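Local coordinates for protein alcohol oxidase (Myceliophthora thermophila, PDB 6F74) that is a VAO-type flavoprotein that binds FAD covalently and probably works as an oxygen-dependent oxidase, at residues G235-G243 / G289-Q300; G158-D166 / Y540-D548. All coordinates share one frame; numbering follows the deposited sequence.

Contact 1 of 2, residues G235-G243 / G289-Q300. With FAD (flavin-adenine dinucleotide), chain I.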
loop_
_atom_site.group_PDB
_atom_site.type_symbol
_atom_site.label_atom_id
_atom_site.label_comp_id
_atom_site.label_asym_id
_atom_site.label_seq_id
_atom_site.Cartn_x
_atom_site.Cartn_y
_atom_site.Cartn_z
ATOM N N GLY A 235 -3.965 7.592 -0.075
ATOM C CA GLY A 235 -4.126 8.500 1.073
ATOM C C GLY A 235 -2.812 8.807 1.739
ATOM O O GLY A 235 -1.897 7.943 1.760
ATOM N N ALA A 236 -2.690 10.035 2.249
ATOM C CA ALA A 236 -1.476 10.474 2.929
ATOM C C ALA A 236 -1.418 10.041 4.387
ATOM O O ALA A 236 -0.317 9.873 4.906
ATOM C CB ALA A 236 -1.335 11.982 2.850
ATOM N N ILE A 237 -2.562 9.867 5.055
ATOM C CA ILE A 237 -2.552 9.672 6.508
ATOM C C ILE A 237 -3.206 8.380 7.022
ATOM O O ILE A 237 -3.398 8.252 8.240
ATOM C CB ILE A 237 -3.102 10.919 7.272
ATOM C CG1 ILE A 237 -4.617 11.094 7.111
ATOM C CG2 ILE A 237 -2.362 12.156 6.801
ATOM C CD1 ILE A 237 -5.180 12.154 8.033
ATOM N N GLY A 238 -3.466 7.398 6.150
ATOM C CA GLY A 238 -4.194 6.189 6.545
ATOM C C GLY A 238 -3.272 4.986 6.548
ATOM O O GLY A 238 -2.335 4.904 7.343
ATOM N N GLY A 239 -3.554 4.049 5.659
ATOM C CA GLY A 239 -2.750 2.843 5.545
ATOM C C GLY A 239 -1.324 3.076 5.068
ATOM O O GLY A 239 -0.427 2.319 5.427
ATOM N N TRP A 240 -1.112 4.101 4.248
ATOM C CA TRP A 240 0.201 4.302 3.644
ATOM C C TRP A 240 1.298 4.487 4.717
ATOM O O TRP A 240 2.190 3.635 4.798
ATOM C CB TRP A 240 0.186 5.414 2.568
ATOM C CG TRP A 240 1.430 5.520 1.760
ATOM C CD1 TRP A 240 1.681 4.964 0.550
ATOM C CD2 TRP A 240 2.598 6.268 2.105
ATOM N NE1 TRP A 240 2.947 5.286 0.133
ATOM C CE2 TRP A 240 3.522 6.101 1.067
ATOM C CE3 TRP A 240 2.957 7.041 3.210
ATOM C CZ2 TRP A 240 4.784 6.674 1.094
ATOM C CZ3 TRP A 240 4.211 7.621 3.228
ATOM C CH2 TRP A 240 5.110 7.453 2.172
ATOM N N PRO A 241 1.196 5.540 5.590
ATOM C CA PRO A 241 2.220 5.726 6.606
ATOM C C PRO A 241 2.168 4.675 7.728
ATOM O O PRO A 241 3.193 4.254 8.229
ATOM C CB PRO A 241 1.917 7.140 7.158
ATOM C CG PRO A 241 0.442 7.257 7.039
ATOM C CD PRO A 241 0.117 6.540 5.739
ATOM N N SER A 242 0.984 4.225 8.081
ATOM C CA SER A 242 0.817 3.309 9.234
ATOM C C SER A 242 1.455 1.933 9.007
ATOM O O SER A 242 1.871 1.252 9.960
ATOM C CB SER A 242 -0.673 3.159 9.599
ATOM O OG SER A 242 -1.371 2.327 8.680
ATOM N N GLY A 243 1.525 1.540 7.735
ATOM C CA GLY A 243 2.173 0.310 7.348
ATOM C C GLY A 243 3.638 0.405 6.998
ATOM O O GLY A 243 4.306 -0.635 6.824
ATOM N N GLY A 289 3.940 2.305 12.027
ATOM C CA GLY A 289 4.465 0.967 11.694
ATOM C C GLY A 289 3.618 -0.224 12.128
ATOM O O GLY A 289 3.852 -1.350 11.669
ATOM N N GLY A 290 2.634 -0.002 12.993
ATOM C CA GLY A 290 1.781 -1.074 13.496
ATOM C C GLY A 290 0.468 -1.247 12.790
ATOM O O GLY A 290 -0.408 -1.917 13.305
ATOM N N GLY A 291 0.325 -0.634 11.617
ATOM C CA GLY A 291 -0.856 -0.779 10.820
ATOM C C GLY A 291 -2.010 0.096 11.224
ATOM O O GLY A 291 -1.844 1.014 12.005
ATOM N N PRO A 292 -3.195 -0.161 10.644
ATOM C CA PRO A 292 -4.416 0.548 10.999
ATOM C C PRO A 292 -5.120 -0.057 12.182
ATOM O O PRO A 292 -4.800 -1.171 12.599
ATOM C CB PRO A 292 -5.280 0.422 9.742
ATOM C CG PRO A 292 -4.568 -0.559 8.830
ATOM C CD PRO A 292 -3.450 -1.152 9.592
ATOM N N GLY A 293 -6.078 0.694 12.706
ATOM C CA GLY A 293 -7.074 0.167 13.654
ATOM C C GLY A 293 -6.909 0.559 15.100
ATOM O O GLY A 293 -7.452 -0.118 15.976
ATOM N N TYR A 294 -6.129 1.610 15.360
ATOM C CA TYR A 294 -5.902 2.097 16.728
ATOM C C TYR A 294 -6.843 3.243 17.079
ATOM O O TYR A 294 -7.162 3.454 18.243
ATOM C CB TYR A 294 -4.445 2.489 16.947
ATOM C CG TYR A 294 -3.490 1.361 16.675
ATOM C CD1 TYR A 294 -3.206 0.410 17.653
ATOM C CD2 TYR A 294 -2.888 1.220 15.428
ATOM C CE1 TYR A 294 -2.341 -0.631 17.406
ATOM C CE2 TYR A 294 -2.025 0.171 15.166
ATOM C CZ TYR A 294 -1.736 -0.741 16.155
ATOM O OH TYR A 294 -0.856 -1.767 15.903
ATOM N N GLY A 295 -7.347 3.915 16.046
ATOM C CA GLY A 295 -8.186 5.109 16.194
ATOM C C GLY A 295 -8.379 5.666 14.807
ATOM O O GLY A 295 -7.738 5.179 13.865
ATOM N N ILE A 296 -9.270 6.648 14.661
ATOM C CA ILE A 296 -9.506 7.299 13.369
ATOM C C ILE A 296 -8.561 8.492 13.242
ATOM O O ILE A 296 -8.695 9.475 13.977
ATOM C CB ILE A 296 -10.961 7.803 13.222
ATOM C CG1 ILE A 296 -11.966 6.680 13.451
ATOM C CG2 ILE A 296 -11.188 8.396 11.830
ATOM C CD1 ILE A 296 -13.317 7.186 13.911
ATOM N N VAL A 297 -7.633 8.412 12.281
ATOM C CA VAL A 297 -6.636 9.455 12.102
ATOM C C VAL A 297 -7.273 10.643 11.364
ATOM O O VAL A 297 -7.674 10.542 10.196
ATOM C CB VAL A 297 -5.376 8.954 11.393
ATOM C CG1 VAL A 297 -4.336 10.065 11.319
ATOM C CG2 VAL A 297 -4.798 7.740 12.114
ATOM N N LEU A 298 -7.376 11.762 12.085
ATOM C CA LEU A 298 -7.983 12.981 11.562
ATOM C C LEU A 298 -6.979 13.858 10.853
ATOM O O LEU A 298 -7.322 14.559 9.895
ATOM C CB LEU A 298 -8.623 13.791 12.698
ATOM C CG LEU A 298 -9.619 13.053 13.595
ATOM C CD1 LEU A 298 -10.135 13.968 14.663
ATOM C CD2 LEU A 298 -10.696 12.364 12.777
ATOM N N SER A 299 -5.761 13.896 11.370
ATOM C CA SER A 299 -4.726 14.742 10.797
ATOM C C SER A 299 -3.362 14.200 11.185
ATOM O O SER A 299 -3.226 13.510 12.188
ATOM C CB SER A 299 -4.883 16.173 11.315
ATOM O OG SER A 299 -4.358 16.261 12.622
ATOM N N GLN A 300 -2.349 14.525 10.396
ATOM C CA GLN A 300 -0.963 14.312 10.823
ATOM C C GLN A 300 -0.146 15.531 10.433
ATOM O O GLN A 300 -0.489 16.304 9.518
ATOM C CB GLN A 300 -0.322 13.046 10.201
ATOM C CG GLN A 300 -0.917 11.695 10.668
ATOM C CD GLN A 300 -0.365 10.462 9.924
ATOM O OE1 GLN A 300 0.099 10.574 8.792
ATOM N NE2 GLN A 300 -0.389 9.300 10.578
HETATM P PA FAD I . -7.673 2.756 2.286
HETATM O O1A FAD I . -8.160 1.510 1.552
HETATM O O2A FAD I . -8.598 3.932 2.288
HETATM O O5B FAD I . -7.335 2.320 3.765
HETATM C C5B FAD I . -6.297 1.406 3.993
HETATM C C4B FAD I . -6.368 0.930 5.433
HETATM O O4B FAD I . -6.126 2.063 6.251
HETATM C C3B FAD I . -7.695 0.380 5.891
HETATM O O3B FAD I . -7.427 -0.555 6.943
HETATM C C2B FAD I . -8.399 1.560 6.513
HETATM O O2B FAD I . -9.279 1.244 7.598
HETATM C C1B FAD I . -7.246 2.346 7.077
HETATM N N9A FAD I . -7.412 3.803 7.118
HETATM C C8A FAD I . -7.448 4.636 6.069
HETATM N N7A FAD I . -7.572 5.914 6.475
HETATM C C5A FAD I . -7.604 5.891 7.804
HETATM C C6A FAD I . -7.710 6.923 8.835
HETATM N N6A FAD I . -7.800 8.208 8.422
HETATM N N1A FAD I . -7.723 6.517 10.132
HETATM C C2A FAD I . -7.630 5.203 10.464
HETATM N N3A FAD I . -7.507 4.199 9.557
HETATM C C4A FAD I . -7.487 4.501 8.233
HETATM N N1 FAD I . 2.219 2.031 -1.213
HETATM C C2 FAD I . 3.517 2.409 -1.164
HETATM O O2 FAD I . 4.164 2.213 -0.104
HETATM N N3 FAD I . 4.127 3.012 -2.204
HETATM C C4 FAD I . 3.501 3.246 -3.371
HETATM O O4 FAD I . 4.075 3.788 -4.339
HETATM C C4X FAD I . 2.086 2.846 -3.515
HETATM N N5 FAD I . 1.409 3.048 -4.663
HETATM C C5X FAD I . 0.108 2.678 -4.761
HETATM C C6 FAD I . -0.582 2.911 -5.950
HETATM C C7 FAD I . -1.916 2.570 -6.095
HETATM C C7M FAD I . -2.500 2.871 -7.453
HETATM C C8 FAD I . -2.643 1.952 -4.950
HETATM C C8M FAD I . -4.121 1.590 -5.008
HETATM C C9 FAD I . -1.952 1.694 -3.770
HETATM C C9A FAD I . -0.599 2.038 -3.610
HETATM N N10 FAD I . 0.130 1.820 -2.409
HETATM C C10 FAD I . 1.474 2.209 -2.339
HETATM C "C1'" FAD I . -0.444 1.114 -1.239
HETATM C "C2'" FAD I . -0.979 1.898 -0.086
HETATM O "O2'" FAD I . 0.131 2.253 0.735
HETATM C "C3'" FAD I . -1.921 1.010 0.735
HETATM O "O3'" FAD I . -2.918 0.386 -0.094
HETATM C "C4'" FAD I . -2.593 1.786 1.860
HETATM O "O4'" FAD I . -3.448 0.910 2.600
HETATM C "C5'" FAD I . -3.380 2.970 1.321
HETATM O "O5'" FAD I . -3.988 3.685 2.383
HETATM P P FAD I . -5.324 4.428 1.972
HETATM O O1P FAD I . -5.104 5.214 0.709
HETATM O O2P FAD I . -5.812 5.116 3.203
HETATM O O3P FAD I . -6.249 3.149 1.616
HETATM O O HOH W 1 1.824 10.630 6.421
#
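The carbonyl O of S242 takes the backbone N-H of G291 at 2.9 Å (S242 O to G291 N). The N-H comes from above the carbonyl plane. A weak bond from G289 N, 3.1 Å away, joins it on the same S242 O. Loop 289-291 is thus bonded to the backbone of S242. CB of S242 packs on the carbonyl group of G291.

A water forms a second polar bridge. It donates to A236 O and to Q300 OE1, so the amide of Q300 is tied to the 235-243 loop without a direct bond.

The apolar part centres on I237. Its CG1 sits between the backbone N and the carbonyl carbon (chi1 71°). The chain is extended beyond it (chi2 170°), which carries CD1 out to the strand backbone, 3.7 Å from V297 O. CD1 also meets V297 CG1 at 4.0 Å. The other branch, CG2, slides along the Q300 side chain.

Both segments hold FAD. V297 N donates to adenine N1A and V297 O accepts from N6A, both at 2.9 Å, so the strand reads the adenine edge. G235 N donates to the phosphate oxygen O1P. At G238 and G239 a side chain would run into the cofactor.

Strand 296-306 pairs with strands 203-208 and 260-266. I237 also leans on I206 of strand 203-208, while Q300 touches I287 of helix 281-287.

Contact 2 of 2, residues G158-D166 / Y540-D548; sequences GHDLLGRSD and YMNEGDGSD. With FAD (flavin-adenine dinucleotide), chain I.
N542 OD1 is gripped by R164 NH2 at 3.0 Å and by a water that R164 NH1 also holds. The water closes a small ring between guanidinium and amide. The two planes are 65° apart, and NH2 lies tilted from the amide carbonyl plane. R164 CG stands anti to the carbonyl carbon (chi1 -60°) and the chain bends at chi3, which turns the guanidinium edge to N542. The ND2 end of N542 turns to G239 O and donates to Y540 OH.

D160 holds the arginine at the guanidinium edge, side-on through NE and NH2. Its OD1 receives R164 NH2 at 2.7 Å, on the syn lone pair and nearly in the guanidinium plane; R164 NE adds a longer bond. D160 OD2 takes the backbone N-H groups of L162 and R164 from opposite faces of the carboxylate; the L162 bond makes an Asx turn. An alanine here would remove both oxygens, so R164 would probably lose its salt bridge and be able to swing away from N542.

The two leucines pack beside this network, mostly on backbone carbonyl oxygens. L162 CD2 presses on M541 O at 3.3 Å, and its CD1 lies by G544 O. L161 CD1 packs against N542 O. The aliphatic contact is L161 CD2 on E543 CG.

FAD lies across both loops. A second water joins L161 N, N542 O and FAD O3'. H159 ND1 is covalently bonded to the flavin methyl carbon C8M at 1.6 Å. S165 OG donates to FAD O1A at 2.6 Å. Y540 OH donates to flavin O2 at 2.8 Å. A histidyl link to the 8-methyl group is characteristic of covalent VAO-type flavoproteins, and here the FAD-binding loop meets the berberine-like segment at that cofactor.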
loop_
_atom_site.group_PDB
_atom_site.type_symbol
_atom_site.label_atom_id
_atom_site.label_comp_id
_atom_site.label_asym_id
_atom_site.label_seq_id
_atom_site.Cartn_x
_atom_site.Cartn_y
_atom_site.Cartn_z
ATOM N N GLY A 158 -9.987 3.665 -0.505
ATOM C CA GLY A 158 -10.200 2.348 -1.087
ATOM C C GLY A 158 -9.034 1.771 -1.879
ATOM O O GLY A 158 -9.209 0.830 -2.652
ATOM N N HIS A 159 -7.831 2.280 -1.633
ATOM C CA HIS A 159 -6.638 1.755 -2.290
ATOM C C HIS A 159 -6.199 0.400 -1.782
ATOM O O HIS A 159 -5.419 -0.233 -2.453
ATOM C CB HIS A 159 -5.425 2.731 -2.169
ATOM C CG HIS A 159 -5.212 3.547 -3.402
ATOM N ND1 HIS A 159 -4.596 3.053 -4.553
ATOM C CD2 HIS A 159 -5.711 4.764 -3.728
ATOM C CE1 HIS A 159 -4.595 4.030 -5.457
ATOM N NE2 HIS A 159 -5.279 5.055 -4.994
ATOM N N ASP A 160 -6.642 -0.029 -0.596
ATOM C CA ASP A 160 -6.055 -1.193 0.027
ATOM C C ASP A 160 -6.058 -2.441 -0.863
ATOM O O ASP A 160 -7.007 -2.664 -1.637
ATOM C CB ASP A 160 -6.758 -1.568 1.328
ATOM C CG ASP A 160 -5.844 -2.248 2.297
ATOM O OD1 ASP A 160 -4.934 -1.561 2.782
ATOM O OD2 ASP A 160 -6.019 -3.454 2.559
ATOM N N LEU A 161 -4.994 -3.223 -0.715
ATOM C CA LEU A 161 -4.791 -4.472 -1.452
ATOM C C LEU A 161 -5.269 -5.712 -0.692
ATOM O O LEU A 161 -5.445 -6.764 -1.301
ATOM C CB LEU A 161 -3.295 -4.673 -1.764
ATOM C CG LEU A 161 -2.574 -3.787 -2.793
ATOM C CD1 LEU A 161 -2.305 -2.367 -2.313
ATOM C CD2 LEU A 161 -1.233 -4.443 -3.132
ATOM N N LEU A 162 -5.484 -5.565 0.622
ATOM C CA LEU A 162 -5.766 -6.663 1.542
ATOM C C LEU A 162 -7.193 -6.711 2.143
ATOM O O LEU A 162 -7.460 -7.481 3.084
ATOM C CB LEU A 162 -4.730 -6.634 2.668
ATOM C CG LEU A 162 -3.363 -7.294 2.466
ATOM C CD1 LEU A 162 -2.596 -6.658 1.328
ATOM C CD2 LEU A 162 -2.582 -7.143 3.766
ATOM N N GLY A 163 -8.114 -5.907 1.622
ATOM C CA GLY A 163 -9.483 -5.864 2.207
ATOM C C GLY A 163 -9.591 -5.188 3.574
ATOM O O GLY A 163 -10.581 -5.397 4.262
ATOM N N ARG A 164 -8.600 -4.380 3.968
ATOM C CA ARG A 164 -8.583 -3.733 5.304
ATOM C C ARG A 164 -9.484 -2.504 5.402
ATOM O O ARG A 164 -9.752 -2.019 6.496
ATOM C CB ARG A 164 -7.159 -3.376 5.737
ATOM C CG ARG A 164 -6.237 -4.588 5.834
ATOM C CD ARG A 164 -4.808 -4.258 6.236
ATOM N NE ARG A 164 -4.283 -3.257 5.327
ATOM C CZ ARG A 164 -3.192 -2.525 5.518
ATOM N NH1 ARG A 164 -2.408 -2.693 6.576
ATOM N NH2 ARG A 164 -2.880 -1.618 4.606
ATOM N N SER A 165 -9.933 -1.998 4.252
ATOM C CA SER A 165 -11.043 -1.032 4.186
ATOM C C SER A 165 -12.359 -1.642 3.636
ATOM O O SER A 165 -13.164 -0.939 3.006
ATOM C CB SER A 165 -10.607 0.188 3.367
ATOM O OG SER A 165 -10.176 -0.132 2.055
ATOM N N ASP A 166 -12.559 -2.946 3.847
ATOM C CA ASP A 166 -13.803 -3.663 3.463
ATOM C C ASP A 166 -14.499 -4.203 4.730
ATOM O O ASP A 166 -13.945 -4.184 5.817
ATOM C CB ASP A 166 -13.500 -4.838 2.499
ATOM C CG ASP A 166 -12.978 -4.389 1.129
ATOM O OD1 ASP A 166 -12.806 -3.179 0.915
ATOM O OD2 ASP A 166 -12.710 -5.229 0.228
ATOM N N TYR A 540 6.149 -6.672 4.071
ATOM C CA TYR A 540 5.580 -5.328 4.041
ATOM C C TYR A 540 4.046 -5.434 4.004
ATOM O O TYR A 540 3.477 -5.838 2.990
ATOM C CB TYR A 540 6.072 -4.592 2.796
ATOM C CG TYR A 540 5.547 -3.188 2.650
ATOM C CD1 TYR A 540 5.420 -2.347 3.752
ATOM C CD2 TYR A 540 5.207 -2.679 1.409
ATOM C CE1 TYR A 540 4.959 -1.045 3.625
ATOM C CE2 TYR A 540 4.714 -1.368 1.274
ATOM C CZ TYR A 540 4.610 -0.555 2.391
ATOM O OH TYR A 540 4.122 0.741 2.258
ATOM N N MET A 541 3.386 -5.059 5.101
ATOM C CA MET A 541 1.944 -5.254 5.264
ATOM C C MET A 541 1.113 -4.642 4.137
ATOM O O MET A 541 0.179 -5.264 3.639
ATOM C CB MET A 541 1.480 -4.782 6.643
ATOM C CG MET A 541 1.526 -3.292 6.881
ATOM S SD MET A 541 1.023 -2.912 8.582
ATOM C CE MET A 541 2.642 -3.122 9.350
ATOM N N ASN A 542 1.483 -3.438 3.707
ATOM C CA ASN A 542 0.694 -2.679 2.723
ATOM C C ASN A 542 0.683 -3.316 1.346
ATOM O O ASN A 542 -0.291 -3.146 0.585
ATOM C CB ASN A 542 1.206 -1.230 2.585
ATOM C CG ASN A 542 0.866 -0.361 3.765
ATOM O OD1 ASN A 542 0.019 -0.712 4.592
ATOM N ND2 ASN A 542 1.510 0.816 3.843
ATOM N N GLU A 543 1.773 -4.009 1.026
ATOM C CA GLU A 543 1.914 -4.729 -0.238
ATOM C C GLU A 543 2.534 -6.062 0.144
ATOM O O GLU A 543 3.752 -6.271 0.045
ATOM C CB GLU A 543 2.758 -3.956 -1.259
ATOM C CG GLU A 543 2.068 -2.699 -1.815
ATOM C CD GLU A 543 2.995 -1.773 -2.617
ATOM O OE1 GLU A 543 4.197 -1.730 -2.286
ATOM O OE2 GLU A 543 2.558 -1.040 -3.576
ATOM N N GLY A 544 1.668 -6.954 0.593
ATOM C CA GLY A 544 2.102 -8.180 1.212
ATOM C C GLY A 544 1.036 -9.250 1.251
ATOM O O GLY A 544 -0.052 -9.089 0.707
ATOM N N ASP A 545 1.393 -10.362 1.883
ATOM C CA ASP A 545 0.613 -11.604 1.793
ATOM C C ASP A 545 -0.324 -11.707 2.967
ATOM O O ASP A 545 0.067 -12.146 4.031
ATOM C CB ASP A 545 1.567 -12.798 1.803
ATOM C CG ASP A 545 0.861 -14.134 1.560
ATOM O OD1 ASP A 545 -0.359 -14.170 1.388
ATOM O OD2 ASP A 545 1.557 -15.174 1.509
ATOM N N GLY A 546 -1.579 -11.365 2.741
ATOM C CA GLY A 546 -2.589 -11.377 3.805
ATOM C C GLY A 546 -3.075 -12.773 4.115
ATOM O O GLY A 546 -3.786 -12.928 5.097
ATOM N N SER A 547 -2.728 -13.781 3.290
ATOM C CA SER A 547 -3.055 -15.191 3.586
ATOM C C SER A 547 -1.951 -15.991 4.220
ATOM O O SER A 547 -2.150 -17.197 4.438
ATOM C CB SER A 547 -3.431 -15.925 2.313
ATOM O OG SER A 547 -4.602 -15.319 1.804
ATOM N N ASP A 548 -0.820 -15.353 4.540
ATOM C CA ASP A 548 0.300 -16.048 5.135
ATOM C C ASP A 548 -0.103 -16.443 6.544
ATOM O O ASP A 548 -0.406 -15.564 7.360
ATOM C CB ASP A 548 1.521 -15.128 5.121
ATOM C CG ASP A 548 2.747 -15.723 5.814
ATOM O OD1 ASP A 548 2.829 -16.953 6.028
ATOM O OD2 ASP A 548 3.673 -14.935 6.124
HETATM P PA FAD I . -7.673 2.756 2.286
HETATM O O1A FAD I . -8.160 1.510 1.552
HETATM O O2A FAD I . -8.598 3.932 2.288
HETATM O O5B FAD I . -7.335 2.320 3.765
HETATM C C5B FAD I . -6.297 1.406 3.993
HETATM C C4B FAD I . -6.368 0.930 5.433
HETATM O O4B FAD I . -6.126 2.063 6.251
HETATM C C3B FAD I . -7.695 0.380 5.891
HETATM O O3B FAD I . -7.427 -0.555 6.943
HETATM C C2B FAD I . -8.399 1.560 6.513
HETATM O O2B FAD I . -9.279 1.244 7.598
HETATM C C1B FAD I . -7.246 2.346 7.077
HETATM N N9A FAD I . -7.412 3.803 7.118
HETATM C C8A FAD I . -7.448 4.636 6.069
HETATM N N7A FAD I . -7.572 5.914 6.475
HETATM C C5A FAD I . -7.604 5.891 7.804
HETATM C C6A FAD I . -7.710 6.923 8.835
HETATM N N6A FAD I . -7.800 8.208 8.422
HETATM N N1A FAD I . -7.723 6.517 10.132
HETATM C C2A FAD I . -7.630 5.203 10.464
HETATM N N3A FAD I . -7.507 4.199 9.557
HETATM C C4A FAD I . -7.487 4.501 8.233
HETATM N N1 FAD I . 2.219 2.031 -1.213
HETATM C C2 FAD I . 3.517 2.409 -1.164
HETATM O O2 FAD I . 4.164 2.213 -0.104
HETATM N N3 FAD I . 4.127 3.012 -2.204
HETATM C C4 FAD I . 3.501 3.246 -3.371
HETATM O O4 FAD I . 4.075 3.788 -4.339
HETATM C C4X FAD I . 2.086 2.846 -3.515
HETATM N N5 FAD I . 1.409 3.048 -4.663
HETATM C C5X FAD I . 0.108 2.678 -4.761
HETATM C C6 FAD I . -0.582 2.911 -5.950
HETATM C C7 FAD I . -1.916 2.570 -6.095
HETATM C C7M FAD I . -2.500 2.871 -7.453
HETATM C C8 FAD I . -2.643 1.952 -4.950
HETATM C C8M FAD I . -4.121 1.590 -5.008
HETATM C C9 FAD I . -1.952 1.694 -3.770
HETATM C C9A FAD I . -0.599 2.038 -3.610
HETATM N N10 FAD I . 0.130 1.820 -2.409
HETATM C C10 FAD I . 1.474 2.209 -2.339
HETATM C "C1'" FAD I . -0.444 1.114 -1.239
HETATM C "C2'" FAD I . -0.979 1.898 -0.086
HETATM O "O2'" FAD I . 0.131 2.253 0.735
HETATM C "C3'" FAD I . -1.921 1.010 0.735
HETATM O "O3'" FAD I . -2.918 0.386 -0.094
HETATM C "C4'" FAD I . -2.593 1.786 1.860
HETATM O "O4'" FAD I . -3.448 0.910 2.600
HETATM C "C5'" FAD I . -3.380 2.970 1.321
HETATM O "O5'" FAD I . -3.988 3.685 2.383
HETATM P P FAD I . -5.324 4.428 1.972
HETATM O O1P FAD I . -5.104 5.214 0.709
HETATM O O2P FAD I . -5.812 5.116 3.203
HETATM O O3P FAD I . -6.249 3.149 1.616
HETATM O O HOH W 2 -2.738 -2.074 1.035
HETATM O O HOH W 3 -1.038 -0.419 7.224
#

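Both contacts are buried and both hold FAD, but at different places. Contact 1 grips the adenine end and one phosphate; contact 2 carries the covalent flavin link, the other phosphate and the flavin O2. The chemistry follows the fold. In contact 1, backbone bonds join the helix residue S242 to loop 289-291, while isoleucine packing and a water reach strand 296-306. Contact 2 joins two irregular loops far apart in sequence, through a salt-bridged network with two bridging waters. Contact 1 is nested within the loop that contact 2 closes. They meet directly where N542 ND2 approaches G239 O at 2.9 Å, probably a hydrogen bond, and where M541 CE packs on G289 O.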